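Local atomic coordinates of avirulence protein AvrP123 (Melampsora lini, PDB entry 5VJJ), a protein that acts as a zinc-binding effector of the flax rust fungus, is recognised by the flax resistance protein P, and possibly functions in the plant nucleus. Residues Q9-V14 against T25-G30. Sequence-based numbering, arbitrary orientation.
Sequences QELGVV and TQPPFG
Two torsions of L11 carry its isobutyl group to the main chain of T25 and Q26 and the ring of P27: CG lies anti to the carbonyl carbon and beside the backbone N (chi1 -77°), and chi2 of 175° sets CD1 anti to CA, leaving CD2 as the branch turned to Q26 and P27. The two methyls then divide the work. CD1 comes up to the peptide after T25, lying 3.4 Å from T25 O and 3.6 Å from T25 C. CD2 lies alongside the next two residues, 4.2 Å from Q26 CA and equally 4.2 Å from P27 CD, the latter being an apolar touch on the proline ring. The side chains of T25 and Q26 leave their CA atoms away from L11, consistent with the leucine meeting mainly main chain here. L11 and T25 have the nearest CA atoms of the pair, 6.8 Å apart. Only 121 Å² is buried in total. Placement in the fold comes from neighbouring backbone bonds: V14 bonds to A22 within the 13-15/21-23 hairpin and G12 to L24 just beyond its strands, while T25 and F29 bond to M55 and Q53 of strand 51-58. The contact therefore lies where the chain leaves the small N-terminal sheet for the three-stranded one, and the side chain of T25 lies about 12 Å from a bound zinc ion. One leucine supplies every close approach, with one methyl against a carbonyl oxygen and the other against a CA and a proline ring; with no hydrogen bond between the segments, this small surface contact supplies van der Waals contact and no directional hold.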
ATOM      1  N   GLN A   9      -6.990  23.429   2.631  1.00 26.68           N
ATOM      2  CA  GLN A   9      -5.998  22.369   2.807  1.00 25.60           C
ATOM      3  C   GLN A   9      -6.159  21.365   1.673  1.00 32.38           C
ATOM      4  O   GLN A   9      -7.133  20.608   1.642  1.00 26.59           O
ATOM      5  CB  GLN A   9      -6.158  21.683   4.162  1.00 25.88           C
ATOM      6  CG  GLN A   9      -5.180  20.547   4.394  1.00 24.96           C
ATOM      7  CD  GLN A   9      -3.723  20.976   4.242  1.00 33.16           C
ATOM      8  OE1 GLN A   9      -3.203  21.767   5.035  1.00 32.86           O
ATOM      9  NE2 GLN A   9      -3.060  20.457   3.214  1.00 22.83           N
ATOM     10  N   GLU A  10      -5.207  21.355   0.744  1.00 25.15           N
ATOM     11  CA  GLU A  10      -5.274  20.428  -0.376  1.00 30.42           C
ATOM     12  C   GLU A  10      -4.971  19.006   0.075  1.00 28.79           C
ATOM     13  O   GLU A  10      -4.029  18.760   0.836  1.00 27.66           O
ATOM     14  CB  GLU A  10      -4.291  20.829  -1.477  1.00 23.62           C
ATOM     15  CG  GLU A  10      -4.252  19.814  -2.632  1.00 23.46           C
ATOM     16  CD  GLU A  10      -3.643  20.357  -3.917  1.00 23.03           C
ATOM     17  OE1 GLU A  10      -2.741  21.218  -3.852  1.00 38.20           O
ATOM     18  OE2 GLU A  10      -4.077  19.910  -5.001  1.00 23.68           O
ATOM     19  N   LEU A  11      -5.777  18.065  -0.407  1.00 37.59           N
ATOM     20  CA  LEU A  11      -5.526  16.642  -0.228  1.00 33.35           C
ATOM     21  C   LEU A  11      -5.394  15.989  -1.593  1.00 24.44           C
ATOM     22  O   LEU A  11      -6.094  16.356  -2.543  1.00 52.48           O
ATOM     23  CB  LEU A  11      -6.642  15.961   0.579  1.00 26.22           C
ATOM     24  CG  LEU A  11      -6.635  16.183   2.101  1.00 44.34           C
ATOM     25  CD1 LEU A  11      -7.853  15.555   2.737  1.00 58.38           C
ATOM     26  CD2 LEU A  11      -5.371  15.624   2.755  1.00 52.21           C
ATOM     27  N   GLY A  12      -4.477  15.036  -1.688  1.00 23.55           N
ATOM     28  CA  GLY A  12      -4.236  14.339  -2.926  1.00 23.11           C
ATOM     29  C   GLY A  12      -5.423  13.490  -3.335  1.00 24.45           C
ATOM     30  O   GLY A  12      -6.434  13.378  -2.644  1.00 25.71           O
ATOM     31  N   VAL A  13      -5.289  12.890  -4.510  1.00 30.94           N
ATOM     32  CA  VAL A  13      -6.281  11.968  -5.033  1.00 29.75           C
ATOM     33  C   VAL A  13      -5.583  10.643  -5.304  1.00 30.51           C
ATOM     34  O   VAL A  13      -4.357  10.567  -5.405  1.00 32.09           O
ATOM     35  CB  VAL A  13      -6.966  12.506  -6.305  1.00 29.69           C
ATOM     36  CG1 VAL A  13      -7.736  13.782  -5.985  1.00 29.01           C
ATOM     37  CG2 VAL A  13      -5.937  12.761  -7.399  1.00 31.45           C
ATOM     38  N   VAL A  14      -6.383   9.584  -5.412  1.00 29.60           N
ATOM     39  CA  VAL A  14      -5.855   8.240  -5.598  1.00 30.36           C
ATOM     40  C   VAL A  14      -6.855   7.444  -6.419  1.00 29.92           C
ATOM     41  O   VAL A  14      -8.049   7.751  -6.457  1.00 31.74           O
ATOM     42  CB  VAL A  14      -5.565   7.549  -4.240  1.00 32.06           C
ATOM     43  CG1 VAL A  14      -6.861   7.256  -3.481  1.00 28.16           C
ATOM     44  CG2 VAL A  14      -4.754   6.286  -4.433  1.00 33.50           C
ATOM     45  N   THR A  25      -8.536  11.300   2.211  1.00 32.32           N
ATOM     46  CA  THR A  25      -9.003  12.055   3.365  1.00 27.70           C
ATOM     47  C   THR A  25      -7.887  12.381   4.350  1.00 22.63           C
ATOM     48  O   THR A  25      -8.067  13.270   5.192  1.00 20.31           O
ATOM     49  CB  THR A  25     -10.122  11.292   4.083  1.00 21.38           C
ATOM     50  OG1 THR A  25      -9.665   9.983   4.437  1.00 35.61           O
ATOM     51  CG2 THR A  25     -11.344  11.186   3.176  1.00 24.01           C
ATOM     52  N   GLN A  26      -6.756  11.688   4.261  1.00 16.43           N
ATOM     53  CA  GLN A  26      -5.525  12.088   4.926  1.00 22.69           C
ATOM     54  C   GLN A  26      -4.363  11.665   4.042  1.00 21.16           C
ATOM     55  O   GLN A  26      -4.534  10.826   3.151  1.00 24.16           O
ATOM     56  CB  GLN A  26      -5.403  11.467   6.325  1.00 23.07           C
ATOM     57  CG  GLN A  26      -5.557   9.955   6.352  1.00 43.73           C
ATOM     58  CD  GLN A  26      -5.560   9.396   7.762  1.00 21.02           C
ATOM     59  OE1 GLN A  26      -6.555   8.830   8.215  1.00 60.87           O
ATOM     60  NE2 GLN A  26      -4.443   9.549   8.464  1.00 26.52           N
ATOM     61  N   PRO A  27      -3.179  12.240   4.238  1.00 24.45           N
ATOM     62  CA  PRO A  27      -2.024  11.832   3.430  1.00 26.91           C
ATOM     63  C   PRO A  27      -1.721  10.358   3.635  1.00 44.14           C
ATOM     64  O   PRO A  27      -2.096   9.781   4.665  1.00 25.69           O
ATOM     65  CB  PRO A  27      -0.880  12.716   3.959  1.00 19.00           C
ATOM     66  CG  PRO A  27      -1.548  13.846   4.671  1.00 24.51           C
ATOM     67  CD  PRO A  27      -2.837  13.302   5.201  1.00 27.54           C
ATOM     68  N   PRO A  28      -1.056   9.709   2.684  1.00 40.94           N
ATOM     69  CA  PRO A  28      -0.648   8.317   2.908  1.00 29.90           C
ATOM     70  C   PRO A  28       0.282   8.212   4.106  1.00 18.98           C
ATOM     71  O   PRO A  28       1.132   9.076   4.330  1.00 27.01           O
ATOM     72  CB  PRO A  28       0.062   7.935   1.603  1.00 18.21           C
ATOM     73  CG  PRO A  28      -0.404   8.921   0.593  1.00 17.82           C
ATOM     74  CD  PRO A  28      -0.689  10.185   1.339  1.00 18.73           C
ATOM     75  N   PHE A  29       0.113   7.145   4.884  1.00 25.83           N
ATOM     76  CA  PHE A  29       0.934   6.904   6.060  1.00 17.74           C
ATOM     77  C   PHE A  29       1.498   5.489   6.041  1.00 17.87           C
ATOM     78  O   PHE A  29       0.848   4.546   5.582  1.00 27.84           O
ATOM     79  CB  PHE A  29       0.138   7.132   7.352  1.00 17.68           C
ATOM     80  CG  PHE A  29      -1.114   6.308   7.461  1.00 34.77           C
ATOM     81  CD1 PHE A  29      -2.289   6.726   6.856  1.00 30.70           C
ATOM     82  CD2 PHE A  29      -1.122   5.130   8.191  1.00 17.16           C
ATOM     83  CE1 PHE A  29      -3.444   5.976   6.966  1.00 41.85           C
ATOM     84  CE2 PHE A  29      -2.276   4.377   8.307  1.00 16.72           C
ATOM     85  CZ  PHE A  29      -3.437   4.799   7.694  1.00 33.25           C
ATOM     86  N   GLY A  30       2.717   5.356   6.556  1.00 27.05           N
ATOM     87  CA  GLY A  30       3.382   4.068   6.553  1.00 32.48           C
ATOM     88  C   GLY A  30       2.701   3.060   7.461  1.00 32.39           C
ATOM     89  O   GLY A  30       2.083   3.403   8.466  1.00 25.06           O
TER